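Local structure of beta-fructofuranosidase (Bifidobacterium adolescentis, 6NOB) at residues Q439-A442 against R448-F451; R52-I57 against F177-P182. The protein probably hydrolyses terminal beta-fructofuranoside linkages, as in sucrose, in the manner of glycoside hydrolase family 32 enzymes. All blocks are in the same frame, centred on the assembly; numbering follows the deposited sequence.

Contact 1: residues Q439-A442 against R448-F451; sequences QSFA and RIVF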
ATOM      1  N   GLN A 439      -2.284   4.277   4.286  1.00 35.89           N
ATOM      2  CA  GLN A 439      -3.274   5.330   4.126  1.00 33.30           C
ATOM      3  C   GLN A 439      -4.575   4.856   4.750  1.00 34.58           C
ATOM      4  O   GLN A 439      -4.904   3.669   4.689  1.00 37.07           O
ATOM      5  CB  GLN A 439      -3.492   5.708   2.654  1.00 29.97           C
ATOM      6  CG  GLN A 439      -4.381   6.935   2.486  1.00 31.68           C
ATOM      7  CD  GLN A 439      -4.519   7.380   1.045  1.00 38.53           C
ATOM      8  OE1 GLN A 439      -5.593   7.279   0.449  1.00 36.70           O
ATOM      9  NE2 GLN A 439      -3.430   7.890   0.479  1.00 38.75           N
ATOM     10  N   SER A 440      -5.304   5.781   5.359  1.00 33.29           N
ATOM     11  CA  SER A 440      -6.526   5.454   6.071  1.00 31.19           C
ATOM     12  C   SER A 440      -7.700   6.237   5.498  1.00 32.73           C
ATOM     13  O   SER A 440      -7.528   7.194   4.743  1.00 33.03           O
ATOM     14  CB  SER A 440      -6.372   5.740   7.568  1.00 30.06           C
ATOM     15  OG  SER A 440      -6.851   7.034   7.886  1.00 35.94           O
ATOM     16  N   PHE A 441      -8.908   5.813   5.866  1.00 36.53           N
ATOM     17  CA  PHE A 441     -10.122   6.529   5.500  1.00 37.52           C
ATOM     18  C   PHE A 441     -11.205   6.208   6.519  1.00 41.18           C
ATOM     19  O   PHE A 441     -11.087   5.270   7.311  1.00 40.40           O
ATOM     20  CB  PHE A 441     -10.578   6.180   4.076  1.00 32.11           C
ATOM     21  CG  PHE A 441     -11.208   4.821   3.946  1.00 30.62           C
ATOM     22  CD1 PHE A 441     -10.428   3.675   3.886  1.00 30.22           C
ATOM     23  CD2 PHE A 441     -12.588   4.692   3.873  1.00 34.81           C
ATOM     24  CE1 PHE A 441     -11.014   2.423   3.762  1.00 30.83           C
ATOM     25  CE2 PHE A 441     -13.181   3.449   3.752  1.00 35.49           C
ATOM     26  CZ  PHE A 441     -12.395   2.312   3.694  1.00 36.89           C
ATOM     27  N   ALA A 442     -12.262   7.014   6.496  1.00 39.05           N
ATOM     28  CA  ALA A 442     -13.429   6.823   7.346  1.00 35.24           C
ATOM     29  C   ALA A 442     -14.603   6.406   6.474  1.00 33.89           C
ATOM     30  O   ALA A 442     -15.030   7.169   5.602  1.00 40.05           O
ATOM     31  CB  ALA A 442     -13.761   8.100   8.119  1.00 32.99           C
ATOM     32  N   ARG A 448     -12.586   3.955  11.185  1.00 42.36           N
ATOM     33  CA  ARG A 448     -11.280   4.344  10.664  1.00 37.44           C
ATOM     34  C   ARG A 448     -10.562   3.083  10.190  1.00 39.18           C
ATOM     35  O   ARG A 448     -10.224   2.213  10.999  1.00 44.03           O
ATOM     36  CB  ARG A 448     -10.474   5.084  11.728  1.00 38.19           C
ATOM     37  CG  ARG A 448      -9.043   5.420  11.325  1.00 36.52           C
ATOM     38  CD  ARG A 448      -8.991   6.268  10.061  1.00 37.64           C
ATOM     39  NE  ARG A 448      -9.763   7.504  10.173  1.00 42.08           N
ATOM     40  CZ  ARG A 448      -9.744   8.481   9.269  1.00 41.92           C
ATOM     41  NH1 ARG A 448     -10.479   9.572   9.444  1.00 43.96           N
ATOM     42  NH2 ARG A 448      -8.993   8.364   8.184  1.00 39.25           N
ATOM     43  N   ILE A 449     -10.335   2.986   8.882  1.00 32.75           N
ATOM     44  CA  ILE A 449      -9.788   1.789   8.251  1.00 36.79           C
ATOM     45  C   ILE A 449      -8.505   2.162   7.526  1.00 39.47           C
ATOM     46  O   ILE A 449      -8.465   3.168   6.809  1.00 41.64           O
ATOM     47  CB  ILE A 449     -10.801   1.158   7.277  1.00 34.49           C
ATOM     48  CG1 ILE A 449     -12.126   0.897   7.995  1.00 30.60           C
ATOM     49  CG2 ILE A 449     -10.239  -0.122   6.679  1.00 36.31           C
ATOM     50  CD1 ILE A 449     -13.287   0.629   7.064  1.00 31.50           C
ATOM     51  N   VAL A 450      -7.466   1.345   7.694  1.00 37.38           N
ATOM     52  CA  VAL A 450      -6.151   1.610   7.122  1.00 38.46           C
ATOM     53  C   VAL A 450      -5.725   0.430   6.255  1.00 37.11           C
ATOM     54  O   VAL A 450      -5.941  -0.733   6.615  1.00 40.75           O
ATOM     55  CB  VAL A 450      -5.104   1.893   8.225  1.00 36.85           C
ATOM     56  CG1 VAL A 450      -5.051   0.752   9.231  1.00 29.08           C
ATOM     57  CG2 VAL A 450      -3.725   2.157   7.619  1.00 30.78           C
ATOM     58  N   PHE A 451      -5.135   0.740   5.101  1.00 32.95           N
ATOM     59  CA  PHE A 451      -4.467  -0.228   4.245  1.00 33.10           C
ATOM     60  C   PHE A 451      -2.968   0.049   4.225  1.00 35.54           C
ATOM     61  O   PHE A 451      -2.529   1.194   4.361  1.00 36.03           O
ATOM     62  CB  PHE A 451      -4.991  -0.167   2.807  1.00 36.46           C
ATOM     63  CG  PHE A 451      -6.255  -0.935   2.581  1.00 40.99           C
ATOM     64  CD1 PHE A 451      -6.221  -2.300   2.349  1.00 40.60           C
ATOM     65  CD2 PHE A 451      -7.480  -0.288   2.570  1.00 38.88           C
ATOM     66  CE1 PHE A 451      -7.388  -3.009   2.127  1.00 41.24           C
ATOM     67  CE2 PHE A 451      -8.650  -0.990   2.347  1.00 41.35           C
ATOM     68  CZ  PHE A 451      -8.604  -2.352   2.124  1.00 38.63           C
TER
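The guanidinium of R448 folds back over strand 439-442 and gives NH2 to the hydroxyl of S440. The NH2-OG separation is 2.5 Å, short enough for its exact value to be doubtful, and the bond is bent, with 142° at the hydrogen. OG lies tilted 21° out of the guanidinium plane. The bends at chi2 and chi3 of R448 turn the group across the neighbouring strand, where one of its faces lies above the carbonyl carbon of F441 and the methyl of A442 approaches NH1. Other partners fix both ends: NH1 forms a salt bridge with E273, and OG is also hydrogen-bonded to D378.

Beneath this, the backbones pair in antiparallel register. F441 and I449 exchange two bonds, F441 N to I449 O at 2.8 Å and I449 N to F441 O at 2.9 Å; Q439 and F451 do the same, with F451 N to Q439 O at 3.0 Å. Between these two hydrogen-bonded pairs sits the close, non-hydrogen-bonded pair S440-V450, its CA atoms 4.0 Å apart.

The other side of the sheet carries F441, I449 and F451, with the polar Q439 on the same face. With CG set between its backbone N and carbonyl carbon (chi1 75°), F441 lies alongside I449, and its CE1 comes to 3.7 Å from I449 CB while F441 CZ meets I449 CD1. Farther on, the F441 and F451 rings approach edge to edge, CE1 to CE2 at 4.4 Å. L135 touches both rings, and the amide of Q439 is held by L135 N and G197 O.

Two strands of a hairpin, 435-442 and 448-454, joined onward to strand 468-481, make up this antiparallel pairing, which is consistent with a blade of the five-bladed beta-propeller of family 32.

Contact 2: residues R52-I57 against F177-P182; sequences RHHFSI and FLEPQP
H54 and E179 meet through one hydrogen bond, ND1 giving its hydrogen to OE2. The ND1-OE2 distance is 2.4 Å, so short that its exact value is doubtful; the angle at the hydrogen is 150°. OE2 comes to the edge of the imidazole near the ring plane, while the carboxylate is turned 46° from that plane. The other oxygen stands back, E179 OE1 being 3.7 Å from H54 ND1, so the grip is one-pronged.

Both side chains reach out to bridge backbones whose CA atoms, of H54 and E179, are 9.1 Å apart. CG of H54 stands anti to the backbone N (chi1 171°), which carries the ring out toward the loop, and beyond CG the E179 chain runs extended, meeting the histidine side chain at about a right angle.

On the far side of the imidazole, NE2 is hydrogen-bonded to D18, so the ring is held at both nitrogens by carboxylates, which would tend to favour its protonated form. F20 stacks on the ring and also touches E179. An alanine in place of E179 removes the carboxylate, and H54 ND1 would probably be left without a partner on this side and the ring freer to turn about its remaining hold on D18 and F20.

The loop carrying E179 is itself anchored: R223 bonds to E179 O, and just before it F177 and L178 face W160 in a classic beta bulge. Strand 52-58 is an outermost strand of an antiparallel sheet near the N-terminus, so this histidine-carboxylate bond bridges that N-terminal sheet and a loop of the family 32 catalytic domain.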
ATOM      1  N   ARG A  52       6.817   4.063 -24.973  1.00 40.18           N
ATOM      2  CA  ARG A  52       5.728   3.300 -24.384  1.00 43.35           C
ATOM      3  C   ARG A  52       4.425   4.034 -24.669  1.00 47.81           C
ATOM      4  O   ARG A  52       4.393   5.265 -24.728  1.00 50.18           O
ATOM      5  CB  ARG A  52       5.914   3.110 -22.871  1.00 41.76           C
ATOM      6  CG  ARG A  52       6.995   2.107 -22.505  1.00 44.26           C
ATOM      7  CD  ARG A  52       7.318   2.131 -21.020  1.00 44.85           C
ATOM      8  NE  ARG A  52       8.259   1.072 -20.663  1.00 48.89           N
ATOM      9  CZ  ARG A  52       8.909   1.006 -19.505  1.00 47.08           C
ATOM     10  NH1 ARG A  52       8.723   1.940 -18.582  1.00 44.91           N
ATOM     11  NH2 ARG A  52       9.747   0.004 -19.268  1.00 43.45           N
ATOM     12  N   HIS A  53       3.352   3.270 -24.857  1.00 46.85           N
ATOM     13  CA  HIS A  53       2.064   3.870 -25.174  1.00 42.09           C
ATOM     14  C   HIS A  53       0.939   2.961 -24.702  1.00 47.14           C
ATOM     15  O   HIS A  53       1.013   1.738 -24.844  1.00 47.23           O
ATOM     16  CB  HIS A  53       1.929   4.145 -26.677  1.00 38.94           C
ATOM     17  CG  HIS A  53       0.659   4.847 -27.053  1.00 44.10           C
ATOM     18  ND1 HIS A  53       0.493   6.209 -26.921  1.00 44.64           N
ATOM     19  CD2 HIS A  53      -0.505   4.373 -27.558  1.00 43.10           C
ATOM     20  CE1 HIS A  53      -0.718   6.545 -27.328  1.00 43.75           C
ATOM     21  NE2 HIS A  53      -1.345   5.450 -27.718  1.00 44.94           N
ATOM     22  N   HIS A  54      -0.099   3.578 -24.145  1.00 47.20           N
ATOM     23  CA  HIS A  54      -1.309   2.878 -23.730  1.00 45.79           C
ATOM     24  C   HIS A  54      -2.326   2.988 -24.860  1.00 44.15           C
ATOM     25  O   HIS A  54      -2.855   4.073 -25.124  1.00 46.19           O
ATOM     26  CB  HIS A  54      -1.845   3.474 -22.429  1.00 44.63           C
ATOM     27  CG  HIS A  54      -3.199   2.968 -22.030  1.00 48.30           C
ATOM     28  ND1 HIS A  54      -3.968   3.591 -21.069  1.00 46.88           N
ATOM     29  CD2 HIS A  54      -3.916   1.897 -22.447  1.00 48.94           C
ATOM     30  CE1 HIS A  54      -5.101   2.932 -20.917  1.00 42.76           C
ATOM     31  NE2 HIS A  54      -5.096   1.901 -21.743  1.00 49.42           N
ATOM     32  N   PHE A  55      -2.590   1.869 -25.530  1.00 41.24           N
ATOM     33  CA  PHE A  55      -3.580   1.812 -26.596  1.00 37.73           C
ATOM     34  C   PHE A  55      -4.955   1.506 -26.023  1.00 44.63           C
ATOM     35  O   PHE A  55      -5.092   0.694 -25.104  1.00 48.40           O
ATOM     36  CB  PHE A  55      -3.219   0.740 -27.627  1.00 43.57           C
ATOM     37  CG  PHE A  55      -1.970   1.028 -28.404  1.00 47.28           C
ATOM     38  CD1 PHE A  55      -2.025   1.751 -29.584  1.00 47.60           C
ATOM     39  CD2 PHE A  55      -0.745   0.555 -27.970  1.00 52.47           C
ATOM     40  CE1 PHE A  55      -0.879   2.009 -30.309  1.00 48.16           C
ATOM     41  CE2 PHE A  55       0.406   0.810 -28.692  1.00 53.97           C
ATOM     42  CZ  PHE A  55       0.338   1.537 -29.863  1.00 51.93           C
ATOM     43  N   SER A  56      -5.974   2.160 -26.576  1.00 35.19           N
ATOM     44  CA  SER A  56      -7.369   1.847 -26.284  1.00 49.77           C
ATOM     45  C   SER A  56      -8.076   1.695 -27.623  1.00 50.56           C
ATOM     46  O   SER A  56      -8.296   2.684 -28.329  1.00 54.42           O
ATOM     47  CB  SER A  56      -8.024   2.932 -25.430  1.00 46.68           C
ATOM     48  OG  SER A  56      -7.918   2.619 -24.051  1.00 48.84           O
ATOM     49  N   ILE A  57      -8.419   0.460 -27.977  1.00 53.37           N
ATOM     50  CA  ILE A  57      -8.902   0.123 -29.309  1.00 54.91           C
ATOM     51  C   ILE A  57     -10.339  -0.365 -29.203  1.00 58.69           C
ATOM     52  O   ILE A  57     -10.645  -1.241 -28.386  1.00 63.26           O
ATOM     53  CB  ILE A  57      -8.010  -0.940 -29.976  1.00 52.50           C
ATOM     54  CG1 ILE A  57      -6.559  -0.461 -30.014  1.00 46.36           C
ATOM     55  CG2 ILE A  57      -8.513  -1.258 -31.374  1.00 55.57           C
ATOM     56  CD1 ILE A  57      -5.547  -1.579 -30.123  1.00 45.71           C
ATOM     57  N   PHE A 177      -6.378   4.115 -13.965  1.00 41.31           N
ATOM     58  CA  PHE A 177      -7.030   5.371 -13.616  1.00 36.76           C
ATOM     59  C   PHE A 177      -6.207   6.602 -13.983  1.00 35.58           C
ATOM     60  O   PHE A 177      -6.702   7.485 -14.689  1.00 41.87           O
ATOM     61  CB  PHE A 177      -7.350   5.375 -12.118  1.00 34.44           C
ATOM     62  CG  PHE A 177      -8.167   6.547 -11.681  1.00 35.18           C
ATOM     63  CD1 PHE A 177      -9.498   6.652 -12.052  1.00 32.66           C
ATOM     64  CD2 PHE A 177      -7.610   7.542 -10.896  1.00 28.99           C
ATOM     65  CE1 PHE A 177     -10.258   7.729 -11.652  1.00 34.63           C
ATOM     66  CE2 PHE A 177      -8.366   8.622 -10.491  1.00 32.43           C
ATOM     67  CZ  PHE A 177      -9.692   8.715 -10.868  1.00 35.13           C
ATOM     68  N   LEU A 178      -4.967   6.689 -13.505  1.00 38.81           N
ATOM     69  CA  LEU A 178      -4.070   7.787 -13.841  1.00 36.79           C
ATOM     70  C   LEU A 178      -2.779   7.225 -14.418  1.00 41.65           C
ATOM     71  O   LEU A 178      -2.419   6.072 -14.177  1.00 42.39           O
ATOM     72  CB  LEU A 178      -3.766   8.667 -12.623  1.00 34.28           C
ATOM     73  CG  LEU A 178      -4.876   9.634 -12.207  1.00 32.77           C
ATOM     74  CD1 LEU A 178      -4.686  10.068 -10.765  1.00 40.34           C
ATOM     75  CD2 LEU A 178      -4.911  10.837 -13.135  1.00 27.00           C
ATOM     76  N   GLU A 179      -2.083   8.056 -15.183  1.00 42.35           N
ATOM     77  CA  GLU A 179      -0.931   7.629 -15.965  1.00 39.35           C
ATOM     78  C   GLU A 179       0.166   8.669 -15.859  1.00 38.63           C
ATOM     79  O   GLU A 179      -0.084   9.811 -15.451  1.00 40.91           O
ATOM     80  CB  GLU A 179      -1.333   7.402 -17.429  1.00 33.89           C
ATOM     81  CG  GLU A 179      -2.338   6.276 -17.592  1.00 29.71           C
ATOM     82  CD  GLU A 179      -2.679   5.982 -19.034  1.00 37.60           C
ATOM     83  OE1 GLU A 179      -2.039   6.559 -19.936  1.00 43.97           O
ATOM     84  OE2 GLU A 179      -3.594   5.165 -19.264  1.00 44.12           O
ATOM     85  N   PRO A 180       1.410   8.309 -16.199  1.00 37.45           N
ATOM     86  CA  PRO A 180       2.508   9.277 -16.121  1.00 33.64           C
ATOM     87  C   PRO A 180       2.290  10.452 -17.060  1.00 34.31           C
ATOM     88  O   PRO A 180       1.569  10.359 -18.056  1.00 35.16           O
ATOM     89  CB  PRO A 180       3.739   8.463 -16.543  1.00 32.72           C
ATOM     90  CG  PRO A 180       3.369   7.052 -16.285  1.00 37.65           C
ATOM     91  CD  PRO A 180       1.898   6.965 -16.561  1.00 39.48           C
ATOM     92  N   GLN A 181       2.927  11.570 -16.720  1.00 30.58           N
ATOM     93  CA  GLN A 181       2.959  12.708 -17.624  1.00 32.34           C
ATOM     94  C   GLN A 181       3.430  12.249 -19.005  1.00 34.80           C
ATOM     95  O   GLN A 181       4.325  11.401 -19.098  1.00 33.76           O
ATOM     96  CB  GLN A 181       3.894  13.799 -17.093  1.00 31.72           C
ATOM     97  CG  GLN A 181       3.508  14.380 -15.739  1.00 28.56           C
ATOM     98  CD  GLN A 181       4.172  13.651 -14.588  1.00 35.63           C
ATOM     99  OE1 GLN A 181       3.787  12.536 -14.244  1.00 40.41           O
ATOM    100  NE2 GLN A 181       5.184  14.278 -13.992  1.00 30.01           N
ATOM    101  N   PRO A 182       2.840  12.765 -20.083  1.00 38.10           N
ATOM    102  CA  PRO A 182       3.202  12.272 -21.426  1.00 34.29           C
ATOM    103  C   PRO A 182       4.685  12.368 -21.743  1.00 39.61           C
ATOM    104  O   PRO A 182       5.230  11.477 -22.408  1.00 37.12           O
ATOM    105  CB  PRO A 182       2.366  13.165 -22.351  1.00 27.51           C
ATOM    106  CG  PRO A 182       1.177  13.557 -21.513  1.00 30.60           C
ATOM    107  CD  PRO A 182       1.709  13.709 -20.115  1.00 29.66           C
TER

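How the contacts relate
Contact 1 is a buried strand pairing within one hairpin, its two segments only a few residues apart in sequence; contact 2 lies near the surface and joins parts of the chain more than a hundred residues apart. They share no strand, their centres are 29 Å apart, and their nearest atoms stay about 11 Å from each other. Contact 1 buries 429 Å² through backbone bonds, an aromatic and aliphatic face and one arginine-serine bond, whereas contact 2 buries 81 Å² and depends on a single side-chain pair. The first builds a sheet inside the catalytic domain; the second ties an N-terminal sheet to that domain.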